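Acetyl-xylan esterase (Streptomyces lividans, PDB 2CC0) catalyses the hydrolytic removal of acetyl groups from acetylated xylan, as a metal-dependent family 4 carbohydrate esterase probably acting in plant cell wall degradation. Local coordinates at residues V7-D12 and Q150-H155. Numbering follows the deposited sequence.
Sequences VGLTFD and QVILMH. With ACT (acetate ion), chain D.
Asp12 and His155 meet beside the zinc site, on two neighbouring parallel strands of the polysaccharide deacetylase fold, a distorted (β/α) barrel. His155 CD2 lies 3.6 Å from Asp12 CB, and the imidazole stands oblique to that methylene. Both side chains border the bound acetate, to whose OXT His155 NE2 offers only a weak, bent hydrogen bond of 3.4 Å; the modelled gap between Asp12 OD2 and the same OXT is too short to be relied on. Leu153 CD1 comes in across the carboxylate of Asp12, giving it an apolar flank.

Farther back along the strands, Gly8 N binds Gln150 O at 2.7 Å and Ile152 N returns to Gly8 O, while nearer the site Asp12 N binds Met154 O at 2.8 Å. Glycine suits position 8 because Val151 CG2 lies tight against the place a CB would take. Between these grips the bonds from Thr10 N and Met154 N are weak and bent; here Thr10 OG1 donates to Ile152 O at 2.7 Å, reinforcing the long bond from Thr10 N to the same oxygen. A chi1 of 73° sets the hydroxyl between backbone N and carbonyl carbon, facing the neighbouring strand, and turns CG2 against Val151 CG1. A valine at Thr10 would probably cost Ile152 O its short hydroxyl bond and take a partner from Arg100.

Arg100 also forms a salt bridge with Asp12 OD1, helping to fix the carboxylate, while Asp13, His62 and His66 bind the zinc. The face carrying Leu9, Phe11, Ile152 and Met154 is largely apolar: Leu9 CD2 packs alongside Ile152 CG2, and helix 159-174 covers Phe11 and Met154. Unbranched and flexible, Met154 bends at chi3 (-74°), setting SD 4.9 Å from the Phe11 ring centroid in an oblique Met-aromatic contact and bringing CE to 3.5 Å from Phe11 CZ.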
# COMPACT_ATOMS: atom_id res chain seq x y z
N VAL A 7 -11.63 2.85 -6.70
CA VAL A 7 -11.47 2.34 -5.33
C VAL A 7 -11.44 0.83 -5.36
O VAL A 7 -11.90 0.22 -6.32
CB VAL A 7 -12.59 2.79 -4.41
CG1 VAL A 7 -12.65 4.37 -4.32
CG2 VAL A 7 -13.95 2.17 -4.83
N GLY A 8 -10.91 0.24 -4.28
CA GLY A 8 -10.78 -1.22 -4.17
C GLY A 8 -11.82 -1.78 -3.23
O GLY A 8 -11.59 -1.80 -2.02
N LEU A 9 -12.96 -2.21 -3.77
CA LEU A 9 -13.94 -2.92 -2.93
C LEU A 9 -13.45 -4.33 -2.72
O LEU A 9 -13.08 -5.00 -3.68
CB LEU A 9 -15.30 -2.97 -3.60
CG LEU A 9 -15.89 -1.61 -3.96
CD1 LEU A 9 -17.27 -1.83 -4.65
CD2 LEU A 9 -16.03 -0.67 -2.75
N THR A 10 -13.44 -4.79 -1.46
CA THR A 10 -12.99 -6.14 -1.17
C THR A 10 -13.92 -6.83 -0.18
O THR A 10 -14.53 -6.16 0.66
CB THR A 10 -11.53 -6.17 -0.62
OG1 THR A 10 -11.51 -5.67 0.72
CG2 THR A 10 -10.59 -5.33 -1.50
N PHE A 11 -14.04 -8.15 -0.31
CA PHE A 11 -14.89 -8.96 0.59
C PHE A 11 -14.13 -10.19 1.05
O PHE A 11 -13.75 -11.06 0.23
CB PHE A 11 -16.19 -9.38 -0.14
CG PHE A 11 -17.01 -8.22 -0.60
CD1 PHE A 11 -17.92 -7.62 0.28
CD2 PHE A 11 -16.84 -7.67 -1.88
CE1 PHE A 11 -18.68 -6.55 -0.12
CE2 PHE A 11 -17.59 -6.59 -2.29
CZ PHE A 11 -18.50 -6.00 -1.40
N ASP A 12 -13.87 -10.24 2.36
CA ASP A 12 -13.19 -11.37 2.98
C ASP A 12 -14.12 -12.51 3.41
O ASP A 12 -15.30 -12.29 3.76
CB ASP A 12 -12.43 -10.91 4.22
CG ASP A 12 -11.17 -10.13 3.90
OD1 ASP A 12 -10.91 -9.81 2.73
OD2 ASP A 12 -10.44 -9.81 4.87
N GLN A 150 -7.70 3.90 -2.99
CA GLN A 150 -7.88 3.31 -1.68
C GLN A 150 -8.74 2.06 -1.64
O GLN A 150 -9.65 1.88 -2.47
CB GLN A 150 -8.35 4.35 -0.69
CG GLN A 150 -7.34 5.50 -0.62
CD GLN A 150 -7.62 6.45 0.52
OE1 GLN A 150 -8.73 6.97 0.64
NE2 GLN A 150 -6.60 6.71 1.35
N VAL A 151 -8.46 1.25 -0.62
CA VAL A 151 -9.03 -0.10 -0.48
C VAL A 151 -9.86 -0.17 0.81
O VAL A 151 -9.41 0.26 1.87
CB VAL A 151 -7.89 -1.13 -0.43
CG1 VAL A 151 -8.41 -2.49 -0.09
CG2 VAL A 151 -7.07 -1.17 -1.74
N ILE A 152 -11.07 -0.74 0.71
CA ILE A 152 -11.92 -0.91 1.90
C ILE A 152 -12.12 -2.41 2.22
O ILE A 152 -12.36 -3.21 1.32
CB ILE A 152 -13.31 -0.22 1.73
CG1 ILE A 152 -14.14 -0.38 3.02
CG2 ILE A 152 -14.05 -0.74 0.48
CD1 ILE A 152 -15.28 0.62 3.17
N LEU A 153 -12.00 -2.74 3.51
CA LEU A 153 -12.30 -4.07 4.02
C LEU A 153 -13.79 -4.25 4.29
O LEU A 153 -14.39 -3.55 5.12
CB LEU A 153 -11.53 -4.30 5.34
CG LEU A 153 -11.89 -5.56 6.12
CD1 LEU A 153 -11.51 -6.83 5.32
CD2 LEU A 153 -11.23 -5.55 7.50
N MET A 154 -14.39 -5.23 3.58
CA MET A 154 -15.74 -5.69 3.90
C MET A 154 -15.69 -7.21 3.94
O MET A 154 -14.66 -7.80 3.60
CB MET A 154 -16.76 -5.18 2.87
CG MET A 154 -16.96 -3.66 2.96
SD MET A 154 -18.16 -3.08 1.76
CE MET A 154 -17.15 -3.22 0.28
N HIS A 155 -16.80 -7.83 4.33
CA HIS A 155 -16.86 -9.29 4.40
C HIS A 155 -18.00 -9.86 3.58
O HIS A 155 -18.97 -9.17 3.30
CB HIS A 155 -16.97 -9.73 5.86
CG HIS A 155 -15.71 -9.42 6.63
ND1 HIS A 155 -15.39 -8.14 7.05
CD2 HIS A 155 -14.68 -10.21 6.99
CE1 HIS A 155 -14.22 -8.17 7.65
NE2 HIS A 155 -13.77 -9.41 7.64
C ACT D . -9.47 -10.29 7.77
O ACT D . -9.22 -11.07 8.73
OXT ACT D . -10.57 -10.43 7.17
CH3 ACT D . -8.47 -9.26 7.35